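Local coordinates for ActII protein (Streptomyces coelicolor, PDB 2OPT) that probably represses transcription as a TetR-family DNA-binding regulator and binds actinorhodin and its biosynthetic precursor (S)-DNPA, at residues 57-62 with 106-111; 66-71 with 118-123. All coordinates share one frame; numbering follows the deposited sequence. Where two conformers were deposited one is given.

Interaction 1 (57-62 with 106-111); sequences VFDIVL and LGPNGM
Asp59 presents its carboxylate to the first turn of helix 108-123, where it meets the backbone N-H groups of Asn109 and Gly110. The acid of one helix binds the N-terminal N-H groups of another. In the TetR-type fold this joins helix 50-61, which links the predicted helix-turn-helix region to the rest of the chain, to the C-terminal ligand-binding part. The tight part of the contact is the carboxylate itself. OD2 of Asp59 takes the N-H of Asn109 on its syn lone pair at 2.8 Å, with an N-H...O angle of 160°. OD1 of Asp59 takes the N-H of Gly110, also at 2.8 Å and from the syn side, slightly off the carboxylate plane. CG of Asp59 lies anti to the backbone N (chi1 -161°), which carries both oxygens across to the helix end. The helix dipole and the two N-H groups would favour the charged form of this buried acid. Gly107 holds the N-cap position. A water joins its N to OD1 of Asp59, so OD1 has two partners. Close by, CD of Pro108 lies 3.3 Å from OD2 of Asp59.

Leu62 adds apolar packing beside the carboxylate. Its CD1 rests 3.6 Å from CA of Gly110, and CB of Leu62 lies 3.8 Å from CB of Asn109. Leu62 also packs on Pro105 and Met89. Ile60 turns its side chain to helix 8-22. The contact is looser on the solvent side, where Pro108, exposed, and Asn109, partly so, are found. The amide of Asn109 reaches back to helix 50-61: its ND2 donates to the backbone O of Asp59 at 3.0 Å, approaching from 45° above that carbonyl plane.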
loop_
_atom_site.group_PDB
_atom_site.type_symbol
_atom_site.label_atom_id
_atom_site.label_comp_id
_atom_site.label_asym_id
_atom_site.label_seq_id
_atom_site.Cartn_x
_atom_site.Cartn_y
_atom_site.Cartn_z
ATOM N N VAL A 57 19.596 6.581 3.737
ATOM C CA VAL A 57 18.919 7.702 3.083
ATOM C C VAL A 57 17.485 7.698 3.652
ATOM O O VAL A 57 16.960 8.724 4.039
ATOM C CB VAL A 57 18.935 7.526 1.568
ATOM C CG1 VAL A 57 18.019 8.517 0.892
ATOM C CG2 VAL A 57 20.358 7.698 0.985
ATOM N N PHE A 58 16.884 6.514 3.767
ATOM C CA PHE A 58 15.559 6.443 4.348
ATOM C C PHE A 58 15.529 7.015 5.763
ATOM O O PHE A 58 14.643 7.813 6.082
ATOM C CB PHE A 58 15.034 4.992 4.303
ATOM C CG PHE A 58 13.621 4.811 4.858
ATOM C CD1 PHE A 58 12.637 5.769 4.642
ATOM C CD2 PHE A 58 13.283 3.648 5.542
ATOM C CE1 PHE A 58 11.345 5.594 5.140
ATOM C CE2 PHE A 58 12.000 3.452 6.030
ATOM C CZ PHE A 58 11.027 4.418 5.818
ATOM N N ASP A 59 16.489 6.641 6.616
ATOM C CA ASP A 59 16.429 7.146 7.982
ATOM C C ASP A 59 16.695 8.634 8.072
ATOM O O ASP A 59 16.118 9.336 8.917
ATOM C CB ASP A 59 17.397 6.415 8.889
ATOM C CG ASP A 59 17.034 6.605 10.334
ATOM O OD1 ASP A 59 15.975 6.072 10.738
ATOM O OD2 ASP A 59 17.719 7.421 11.011
ATOM N N ILE A 60 17.548 9.156 7.204
ATOM C CA ILE A 60 17.912 10.565 7.380
ATOM C C ILE A 60 16.774 11.577 7.154
ATOM O O ILE A 60 16.721 12.633 7.790
ATOM C CB ILE A 60 19.150 10.897 6.544
ATOM C CG1 ILE A 60 19.951 11.974 7.267
ATOM C CG2 ILE A 60 18.763 11.310 5.069
ATOM C CD1 ILE A 60 21.326 12.115 6.722
ATOM N N VAL A 61 15.889 11.287 6.202
ATOM C CA VAL A 61 14.773 12.180 5.874
ATOM C C VAL A 61 13.665 12.117 6.969
ATOM O O VAL A 61 12.847 13.001 7.075
ATOM C CB VAL A 61 14.156 11.771 4.502
ATOM C CG1 VAL A 61 15.127 12.047 3.423
ATOM C CG2 VAL A 61 13.799 10.237 4.467
ATOM N N LEU A 62 13.620 11.030 7.743
ATOM C CA LEU A 62 12.622 10.851 8.804
ATOM C C LEU A 62 12.761 11.851 9.923
ATOM O O LEU A 62 11.845 12.018 10.716
ATOM C CB LEU A 62 12.728 9.457 9.396
ATOM C CG LEU A 62 12.275 8.342 8.448
ATOM C CD1 LEU A 62 12.318 6.942 9.156
ATOM C CD2 LEU A 62 10.843 8.628 8.017
ATOM N N LEU A 106 13.577 1.562 11.377
ATOM C CA LEU A 106 14.227 1.347 12.661
ATOM C C LEU A 106 15.726 1.722 12.653
ATOM O O LEU A 106 16.541 1.065 13.308
ATOM C CB LEU A 106 14.035 -0.095 13.121
ATOM C CG LEU A 106 12.968 -0.421 14.176
ATOM C CD1 LEU A 106 11.991 0.719 14.549
ATOM C CD2 LEU A 106 12.200 -1.634 13.723
ATOM N N GLY A 107 16.100 2.745 11.891
ATOM C CA GLY A 107 17.331 3.427 12.199
ATOM C C GLY A 107 17.013 4.458 13.293
ATOM O O GLY A 107 15.900 4.517 13.794
ATOM N N PRO A 108 17.987 5.312 13.622
ATOM C CA PRO A 108 17.905 6.336 14.657
ATOM C C PRO A 108 16.662 7.164 14.564
ATOM O O PRO A 108 15.890 7.205 15.497
ATOM C CB PRO A 108 19.112 7.215 14.375
ATOM C CG PRO A 108 20.080 6.334 13.604
ATOM C CD PRO A 108 19.301 5.286 12.935
ATOM N N ASN A 109 16.459 7.856 13.449
ATOM C CA ASN A 109 15.307 8.743 13.350
ATOM C C ASN A 109 14.016 7.939 13.321
ATOM O O ASN A 109 12.990 8.356 13.894
ATOM C CB ASN A 109 15.409 9.631 12.127
ATOM C CG ASN A 109 16.450 10.649 12.290
ATOM O OD1 ASN A 109 16.574 11.285 13.347
ATOM N ND2 ASN A 109 17.271 10.792 11.264
ATOM N N GLY A 110 14.097 6.763 12.709
ATOM C CA GLY A 110 12.916 5.935 12.589
ATOM C C GLY A 110 12.442 5.427 13.934
ATOM O O GLY A 110 11.229 5.435 14.195
ATOM N N MET A 111 13.371 4.867 14.724
ATOM C CA MET A 111 12.998 4.313 16.005
ATOM C C MET A 111 12.447 5.395 16.958
ATOM O O MET A 111 11.473 5.163 17.606
ATOM C CB MET A 111 14.147 3.489 16.606
ATOM C CG MET A 111 15.380 4.300 17.023
ATOM S SD MET A 111 16.597 3.400 18.008
ATOM C CE MET A 111 15.517 2.456 19.125
HETATM O O HOH W 1 14.844 4.113 9.691
#

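Interaction 2 (66-71 with 118-123)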
loop_
_atom_site.group_PDB
_atom_site.type_symbol
_atom_site.label_atom_id
_atom_site.label_comp_id
_atom_site.label_asym_id
_atom_site.label_seq_id
_atom_site.Cartn_x
_atom_site.Cartn_y
_atom_site.Cartn_z
ATOM N N GLU A 66 7.394 15.223 12.077
ATOM C CA GLU A 66 7.290 15.665 13.430
ATOM C C GLU A 66 6.038 15.000 14.066
ATOM O O GLU A 66 4.920 15.155 13.592
ATOM C CB GLU A 66 7.363 17.202 13.478
ATOM C CG GLU A 66 8.492 17.778 14.435
ATOM C CD GLU A 66 9.911 17.804 13.840
ATOM O OE1 GLU A 66 10.779 16.987 14.236
ATOM O OE2 GLU A 66 10.180 18.668 12.988
ATOM N N VAL A 67 6.289 14.210 15.103
ATOM C CA VAL A 67 5.264 13.540 15.862
ATOM C C VAL A 67 5.117 14.358 17.136
ATOM O O VAL A 67 6.087 14.551 17.874
ATOM C CB VAL A 67 5.665 12.077 16.213
ATOM C CG1 VAL A 67 4.504 11.392 16.865
ATOM C CG2 VAL A 67 6.085 11.331 14.938
ATOM N N PRO A 68 3.922 14.924 17.367
ATOM C CA PRO A 68 3.811 15.815 18.517
ATOM C C PRO A 68 3.774 15.096 19.840
ATOM O O PRO A 68 3.443 13.883 19.922
ATOM C CB PRO A 68 2.483 16.519 18.255
ATOM C CG PRO A 68 1.690 15.499 17.489
ATOM C CD PRO A 68 2.672 14.876 16.576
ATOM N N GLU A 69 4.165 15.817 20.887
ATOM C CA GLU A 69 3.964 15.321 22.249
ATOM C C GLU A 69 2.458 15.295 22.508
ATOM O O GLU A 69 1.765 16.236 22.100
ATOM C CB GLU A 69 4.664 16.273 23.211
ATOM C CG GLU A 69 5.078 15.608 24.537
ATOM C CD GLU A 69 6.078 14.423 24.350
ATOM O OE1 GLU A 69 6.963 14.485 23.468
ATOM O OE2 GLU A 69 6.003 13.451 25.121
ATOM N N PRO A 70 1.932 14.235 23.133
ATOM C CA PRO A 70 0.458 14.189 23.291
ATOM C C PRO A 70 -0.168 15.400 24.026
ATOM O O PRO A 70 0.331 15.807 25.061
ATOM C CB PRO A 70 0.255 12.893 24.092
ATOM C CG PRO A 70 1.422 12.053 23.688
ATOM C CD PRO A 70 2.556 12.989 23.632
ATOM N N GLU A 71 -1.227 15.965 23.446
ATOM C CA GLU A 71 -2.048 17.002 24.056
ATOM C C GLU A 71 -3.463 16.489 24.332
ATOM O O GLU A 71 -4.235 16.278 23.382
ATOM C CB GLU A 71 -2.155 18.219 23.140
ATOM C CG GLU A 71 -1.086 19.222 23.332
ATOM C CD GLU A 71 -1.015 20.169 22.155
ATOM O OE1 GLU A 71 -2.097 20.464 21.561
ATOM O OE2 GLU A 71 0.121 20.595 21.821
ATOM N N MET A 118 3.863 5.611 18.804
ATOM C CA MET A 118 3.167 4.727 19.689
ATOM C C MET A 118 2.777 5.431 20.980
ATOM O O MET A 118 1.716 5.161 21.515
ATOM C CB MET A 118 4.055 3.532 20.023
ATOM C CG MET A 118 4.254 2.643 18.810
ATOM S SD MET A 118 2.689 2.017 18.132
ATOM C CE MET A 118 3.164 1.764 16.443
ATOM N N ASN A 119 3.636 6.312 21.501
ATOM C CA ASN A 119 3.246 7.094 22.648
ATOM C C ASN A 119 1.929 7.804 22.353
ATOM O O ASN A 119 1.003 7.769 23.185
ATOM C CB ASN A 119 4.349 8.085 23.078
ATOM C CG ASN A 119 4.205 8.523 24.522
ATOM O OD1 ASN A 119 3.994 7.716 25.407
ATOM N ND2 ASN A 119 4.350 9.803 24.762
ATOM N N LEU A 120 1.824 8.447 21.188
ATOM C CA LEU A 120 0.612 9.230 20.863
ATOM C C LEU A 120 -0.623 8.333 20.740
ATOM O O LEU A 120 -1.701 8.654 21.245
ATOM C CB LEU A 120 0.785 9.965 19.537
ATOM C CG LEU A 120 -0.295 10.973 19.060
ATOM C CD1 LEU A 120 -0.645 12.009 20.123
ATOM C CD2 LEU A 120 0.113 11.657 17.753
ATOM N N LEU A 121 -0.466 7.234 20.023
ATOM C CA LEU A 121 -1.575 6.285 19.798
ATOM C C LEU A 121 -2.131 5.715 21.096
ATOM O O LEU A 121 -3.329 5.787 21.353
ATOM C CB LEU A 121 -1.169 5.183 18.820
ATOM C CG LEU A 121 -0.863 5.658 17.382
ATOM C CD1 LEU A 121 -0.146 4.575 16.543
ATOM C CD2 LEU A 121 -2.066 6.245 16.619
ATOM N N ARG A 122 -1.260 5.193 21.940
ATOM C CA ARG A 122 -1.662 4.750 23.275
ATOM C C ARG A 122 -2.273 5.818 24.174
ATOM O O ARG A 122 -3.159 5.535 24.977
ATOM C CB ARG A 122 -0.492 4.082 23.998
ATOM C CG ARG A 122 0.036 2.891 23.247
ATOM C CD ARG A 122 0.128 1.700 24.132
ATOM N NE ARG A 122 1.428 1.677 24.743
ATOM C CZ ARG A 122 1.786 0.969 25.809
ATOM N NH1 ARG A 122 0.918 0.161 26.430
ATOM N NH2 ARG A 122 3.039 1.098 26.249
ATOM N N SER A 123 -1.784 7.039 24.085
ATOM C CA SER A 123 -2.341 8.133 24.860
ATOM C C SER A 123 -3.822 8.332 24.545
ATOM O O SER A 123 -4.537 8.888 25.341
ATOM C CB SER A 123 -1.574 9.410 24.604
ATOM O OG SER A 123 -2.034 9.980 23.400
HETATM O O HOH W 2 6.110 11.478 22.941
#
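Leu120 meets three residues of the loop 66-71 with its two methyl branches. Its CG stands anti to the backbone N (chi1 -173°), which sends both methyls to the loop. CD1 of Leu120 lies against Pro70, 4.0 Å from CA of Pro70 and only slightly farther from its CG. CD2 of Leu120 faces the other way along the loop, 4.2 Å from CG of Pro68. Val67 touches the same methyl more distantly through CG1.

The ring of Pro70 wedges between Leu120, Asn119 and Ser123. CB of Pro70 comes 3.8 Å from OG of Ser123, while CD of Pro70 lies at the same distance from ND2 of Asn119. The Asn119 side chain crosses the proline ring at about a right angle. OG of Ser123 turns back along its own helix and donates to O of Leu120 at 2.6 Å. That carbonyl also accepts from NE1 of Trp75.

This is the extended linker between helices 50-61 and 75-92, laid against the C-terminal end of helix 108-123 in the TetR-type ligand-binding part. Glu69 is exposed to solvent, and Asn119 partly so. The chain of Glu69 bends at chi2 (61°), which brings its carboxylate back toward the helix, and the carboxylate and Asn119 amide planes stand 50° apart. A water accepts from ND2 of Asn119 at 3.0 Å and donates weakly to OE2 of Glu69. The stronger partner of Glu69 is Arg116, which forms a salt bridge with OE1. OD1 of Asn119 accepts a hydrogen bond from ND2 of Asn184 of the second subunit.

Both contacts use helix 108-123, interaction 1 at its first turn and interaction 2 near its other end, with centres about 18 Å apart. Interaction 1 holds helix 50-61, and interaction 2 holds the loop that follows it. Each is partly buried, but interaction 1 lies nearer the centre of the chain, about 12 Å against about 18 Å between centres. The chemistry differs. At the N-terminal end a buried acid meets N-H groups directly. At the other end no direct hydrogen bond crosses; a leucine packs on prolines, and polar groups meet through water on the exposed side. Both contacts also touch the second subunit.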